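Local coordinates for protein tricorn protease (Thermoplasma acidophilum, PDB 1K32) that degrades peptides as a large serine protease built from beta-propellers, a PDZ domain and an S41-type peptidase domain, probably acting downstream of the proteasome, at residues A[843-846]-A[852-855]; A[124-129]-A[736-741]. All blocks are in the same frame, centred on the assembly; numbering follows the deposited sequence.

Interaction 1 (A[843-846]-A[852-855])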
loop_
_atom_site.group_PDB
_atom_site.type_symbol
_atom_site.label_atom_id
_atom_site.label_comp_id
_atom_site.label_asym_id
_atom_site.label_seq_id
_atom_site.Cartn_x
_atom_site.Cartn_y
_atom_site.Cartn_z
ATOM N N ARG A 843 5.459 10.699 60.458
ATOM C CA ARG A 843 6.576 10.165 61.238
ATOM C C ARG A 843 6.515 10.678 62.668
ATOM O O ARG A 843 6.732 9.928 63.603
ATOM C CB ARG A 843 7.916 10.555 60.626
ATOM C CG ARG A 843 8.287 9.782 59.368
ATOM C CD ARG A 843 9.754 10.029 59.006
ATOM N NE ARG A 843 9.997 11.436 58.714
ATOM C CZ ARG A 843 9.649 12.036 57.580
ATOM N NH1 ARG A 843 9.904 13.322 57.411
ATOM N NH2 ARG A 843 9.068 11.347 56.606
ATOM N N TYR A 844 6.222 11.964 62.819
ATOM C CA TYR A 844 6.126 12.587 64.136
ATOM C C TYR A 844 5.103 11.868 65.008
ATOM O O TYR A 844 5.349 11.612 66.180
ATOM C CB TYR A 844 5.724 14.057 63.994
ATOM C CG TYR A 844 5.673 14.816 65.298
ATOM C CD1 TYR A 844 6.853 15.160 65.976
ATOM C CD2 TYR A 844 4.450 15.192 65.861
ATOM C CE1 TYR A 844 6.813 15.861 67.186
ATOM C CE2 TYR A 844 4.391 15.890 67.064
ATOM C CZ TYR A 844 5.576 16.222 67.725
ATOM O OH TYR A 844 5.525 16.902 68.919
ATOM N N VAL A 845 3.946 11.543 64.444
ATOM C CA VAL A 845 2.922 10.860 65.218
ATOM C C VAL A 845 3.355 9.443 65.609
ATOM O O VAL A 845 3.101 8.998 66.728
ATOM C CB VAL A 845 1.577 10.790 64.442
ATOM C CG1 VAL A 845 0.593 9.895 65.186
ATOM C CG2 VAL A 845 0.992 12.177 64.300
ATOM N N HIS A 846 3.987 8.727 64.684
ATOM C CA HIS A 846 4.447 7.370 64.973
ATOM C C HIS A 846 5.428 7.418 66.136
ATOM O O HIS A 846 5.294 6.664 67.109
ATOM C CB HIS A 846 5.162 6.742 63.775
ATOM C CG HIS A 846 4.263 6.414 62.628
ATOM N ND1 HIS A 846 2.891 6.341 62.751
ATOM C CD2 HIS A 846 4.541 6.131 61.333
ATOM C CE1 HIS A 846 2.364 6.032 61.581
ATOM N NE2 HIS A 846 3.344 5.899 60.703
ATOM N N THR A 852 1.903 3.535 68.327
ATOM C CA THR A 852 0.532 3.170 68.672
ATOM C C THR A 852 -0.528 3.993 67.922
ATOM O O THR A 852 -1.704 3.624 67.903
ATOM C CB THR A 852 0.261 3.339 70.200
ATOM O OG1 THR A 852 0.467 4.706 70.574
ATOM C CG2 THR A 852 1.189 2.438 71.032
ATOM N N ILE A 853 -0.122 5.093 67.298
ATOM C CA ILE A 853 -1.090 5.942 66.603
ATOM C C ILE A 853 -0.740 6.240 65.145
ATOM O O ILE A 853 0.410 6.520 64.821
ATOM C CB ILE A 853 -1.280 7.276 67.361
ATOM C CG1 ILE A 853 -1.715 6.999 68.809
ATOM C CG2 ILE A 853 -2.322 8.141 66.647
ATOM C CD1 ILE A 853 -1.688 8.238 69.714
ATOM N N GLY A 854 -1.746 6.160 64.278
ATOM C CA GLY A 854 -1.553 6.433 62.861
ATOM C C GLY A 854 -2.000 7.841 62.499
ATOM O O GLY A 854 -2.630 8.523 63.306
ATOM N N TYR A 855 -1.711 8.265 61.272
ATOM C CA TYR A 855 -2.043 9.615 60.840
ATOM C C TYR A 855 -2.473 9.699 59.379
ATOM O O TYR A 855 -1.910 9.039 58.508
ATOM C CB TYR A 855 -0.830 10.528 61.067
ATOM C CG TYR A 855 -0.984 11.947 60.561
ATOM C CD1 TYR A 855 -1.612 12.924 61.329
ATOM C CD2 TYR A 855 -0.497 12.311 59.310
ATOM C CE1 TYR A 855 -1.747 14.234 60.862
ATOM C CE2 TYR A 855 -0.632 13.608 58.830
ATOM C CZ TYR A 855 -1.251 14.568 59.609
ATOM O OH TYR A 855 -1.331 15.857 59.144
#
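Val845 and His846, neighbours near the end of helix 830-848, both reach the first residues of strand 853-857, an outermost strand of the parallel beta-sheet of the S41-type peptidase domain. Helix and strand follow each other closely, so the chain leaves the helix, turns, and lays the strand beside the helix it has just completed.

Val845 comes first and aims its side chain at the strand, its two methyls going to different partners. CG1 stands anti to the backbone N (chi1 172°), which carries it to Ile853, 3.7 Å from Ile853 CG2 and also against the carbonyl of that residue. CG2, the other branch, rests 4.0 Å from CD1 of Tyr855, approaching that ring obliquely, and also meets the CB of the tyrosine. The valine crosses both partners at about a right angle. Ile883 on strand 881-885 and Ile1026 on helix 1020-1032 also touch Val845, so the buried apolar layer extends well past the two segments. Tyr855 carries its ring onward, and its OH is hydrogen-bonded to Asp885.

His846 starts out pointing off from the strand, but with CG beside its own backbone N (chi1 -70°) the ring swings back toward it. The imidazole meets Ile853 edge-on: ND1 donates to Ile853 O over 3.2 Å with an N-H...O angle of 152°, and that oxygen lies in the plane of the ring. Tyr879 meets this ring with the two planes nearly parallel, and Glu876 takes a weak hydrogen bond from NE2, while its other oxygen accepts from the Tyr855 backbone N. A phenylalanine here would probably leave both the Ile853 carbonyl and Glu876 without their imidazole donors, and so slacken the tie between helix and strand. Beside ND1, His846 CE1 brings the ring edge to 4.1 Å from Gly854 CA.

Interaction 2 (A[124-129]-A[736-741])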
loop_
_atom_site.group_PDB
_atom_site.type_symbol
_atom_site.label_atom_id
_atom_site.label_comp_id
_atom_site.label_asym_id
_atom_site.label_seq_id
_atom_site.Cartn_x
_atom_site.Cartn_y
_atom_site.Cartn_z
ATOM N N THR A 124 3.554 35.530 52.233
ATOM C CA THR A 124 3.419 34.640 51.088
ATOM C C THR A 124 3.391 33.152 51.416
ATOM O O THR A 124 4.032 32.679 52.367
ATOM C CB THR A 124 4.538 34.902 50.034
ATOM O OG1 THR A 124 4.333 34.053 48.908
ATOM C CG2 THR A 124 5.918 34.620 50.618
ATOM N N ASP A 125 2.643 32.421 50.596
ATOM C CA ASP A 125 2.489 30.981 50.733
ATOM C C ASP A 125 3.330 30.295 49.672
ATOM O O ASP A 125 3.335 29.065 49.569
ATOM C CB ASP A 125 1.023 30.604 50.528
ATOM C CG ASP A 125 0.495 31.065 49.186
ATOM O OD1 ASP A 125 0.513 32.281 48.912
ATOM O OD2 ASP A 125 0.064 30.205 48.399
ATOM N N ALA A 126 4.038 31.100 48.887
ATOM C CA ALA A 126 4.877 30.597 47.802
ATOM C C ALA A 126 5.724 29.379 48.171
ATOM O O ALA A 126 5.923 28.483 47.352
ATOM C CB ALA A 126 5.770 31.712 47.289
ATOM N N MET A 127 6.218 29.343 49.402
ATOM C CA MET A 127 7.039 28.219 49.837
ATOM C C MET A 127 6.396 27.362 50.914
ATOM O O MET A 127 7.086 26.808 51.764
ATOM C CB MET A 127 8.394 28.711 50.346
ATOM C CG MET A 127 9.494 28.516 49.345
ATOM S SD MET A 127 9.529 29.838 48.173
ATOM C CE MET A 127 10.492 31.010 49.151
ATOM N N GLN A 128 5.073 27.265 50.887
ATOM C CA GLN A 128 4.382 26.463 51.878
ATOM C C GLN A 128 3.507 25.417 51.204
ATOM O O GLN A 128 3.194 25.522 50.013
ATOM C CB GLN A 128 3.538 27.358 52.780
ATOM C CG GLN A 128 4.327 28.420 53.522
ATOM C CD GLN A 128 5.382 27.838 54.443
ATOM O OE1 GLN A 128 5.171 26.800 55.070
ATOM N NE2 GLN A 128 6.518 28.522 54.548
ATOM N N PRO A 129 3.126 24.379 51.956
ATOM C CA PRO A 129 2.283 23.300 51.428
ATOM C C PRO A 129 0.791 23.627 51.310
ATOM O O PRO A 129 0.007 22.789 50.861
ATOM C CB PRO A 129 2.566 22.143 52.383
ATOM C CG PRO A 129 2.895 22.828 53.677
ATOM C CD PRO A 129 3.737 24.000 53.245
ATOM N N SER A 736 8.111 30.895 37.809
ATOM C CA SER A 736 8.928 30.580 38.965
ATOM C C SER A 736 9.627 29.259 38.691
ATOM O O SER A 736 9.020 28.346 38.131
ATOM C CB SER A 736 8.059 30.438 40.208
ATOM O OG SER A 736 8.854 30.325 41.364
ATOM N N GLY A 737 10.898 29.157 39.084
ATOM C CA GLY A 737 11.632 27.920 38.881
ATOM C C GLY A 737 11.797 27.236 40.220
ATOM O O GLY A 737 12.243 27.847 41.188
ATOM N N ARG A 738 11.445 25.961 40.294
ATOM C CA ARG A 738 11.561 25.267 41.560
ATOM C C ARG A 738 12.169 23.882 41.471
ATOM O O ARG A 738 12.031 23.188 40.471
ATOM C CB ARG A 738 10.185 25.193 42.230
ATOM C CG ARG A 738 9.707 26.529 42.774
ATOM C CD ARG A 738 8.241 26.706 42.506
ATOM N NE ARG A 738 7.738 28.001 42.963
ATOM C CZ ARG A 738 7.497 28.317 44.231
ATOM N NH1 ARG A 738 7.035 29.522 44.532
ATOM N NH2 ARG A 738 7.715 27.434 45.197
ATOM N N ILE A 739 12.859 23.497 42.535
ATOM C CA ILE A 739 13.488 22.186 42.615
ATOM C C ILE A 739 13.218 21.612 44.001
ATOM O O ILE A 739 13.955 20.774 44.504
ATOM C CB ILE A 739 15.006 22.277 42.341
ATOM C CG1 ILE A 739 15.691 23.155 43.384
ATOM C CG2 ILE A 739 15.231 22.847 40.947
ATOM C CD1 ILE A 739 17.198 23.332 43.149
ATOM N N ALA A 740 12.131 22.079 44.608
ATOM C CA ALA A 740 11.723 21.620 45.934
ATOM C C ALA A 740 12.849 21.736 46.960
ATOM O O ALA A 740 13.159 20.779 47.679
ATOM C CB ALA A 740 11.222 20.174 45.861
ATOM N N CYS A 741 13.459 22.910 47.019
ATOM C CA CYS A 741 14.519 23.175 47.982
ATOM C C CYS A 741 14.337 24.582 48.537
ATOM O O CYS A 741 13.843 25.463 47.839
ATOM C CB CYS A 741 15.904 23.093 47.326
ATOM S SG CYS A 741 16.509 21.448 46.893
#
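Arg738 reaches across to the turn at Ala126 and Met127, bringing the end of its guanidinium to a single backbone oxygen. The hydrogen bonds carry most of this contact. NH2 donates to Ala126 O over 3.0 Å, with an N-H...O angle of 139°, and NH1 adds a weak bond to the same oxygen at 3.2 Å. The acceptor is therefore shared by two terminal nitrogens, and neither bond is straight. It also sits somewhat out of the guanidinium plane, while NH2 approaches at a tilt of 34° from the carbonyl plane.

Hydrogen bonds inside each segment hold the two partners in place. On the arginine side, NE gives a weak bond to Ser736 OG at 3.0 Å, a second hold on the guanidinium nearer its root. Across from it, the backbone N of Ala126 donates to Thr124 OG1 at 3.0 Å, an ST turn, and the N of Gln128 bonds to Asp125 O, closing a type I beta turn with Ala126 and Met127 at its corners.

Charge enters through Asp829, whose carboxylate forms a salt bridge with Arg738 NH2; the carbonyl of Phe98 accepts from NH1. Asp829 thus balances the charge, while the two carbonyls and the serine hydroxyl fix how the group is turned.

Van der Waals contact is slight. Ala126 CB lies in the guanidinium plane, at its edge, 3.7 Å from NH1, and Met127 SD is 4.2 Å from NH2 in an oblique approach. Arg738 gets there with CG beside its own backbone N (chi1 -72°) and a bend at chi2.

This is an interdomain contact: one arginine, from the segment leading into strand 741-746 of the PDZ domain, binds a main-chain carbonyl in a type I turn, within the loop between strands 120-124 and 135-140 of a beta-propeller blade.

How the interactions relate
Both segments of interaction 2 precede those of interaction 1 in the sequence. The centres lie 27 Å apart, with about 10 Å between nearest atoms, and the two do not meet directly. Helix 830-848 links them. Interaction 1 uses residues near its end, whereas earlier residues of the same helix pack against both segments of interaction 2: Arg833 on Met127, Tyr834 and Trp837 on Pro129, and Ile832 on Ala740. Trp837 also touches Tyr855, so one side chain touches a segment of each interaction. Interaction 1 ties sequence neighbours, interaction 2 residues some six hundred apart; it is the helix that runs from the propeller-PDZ junction to the sheet of the peptidase domain.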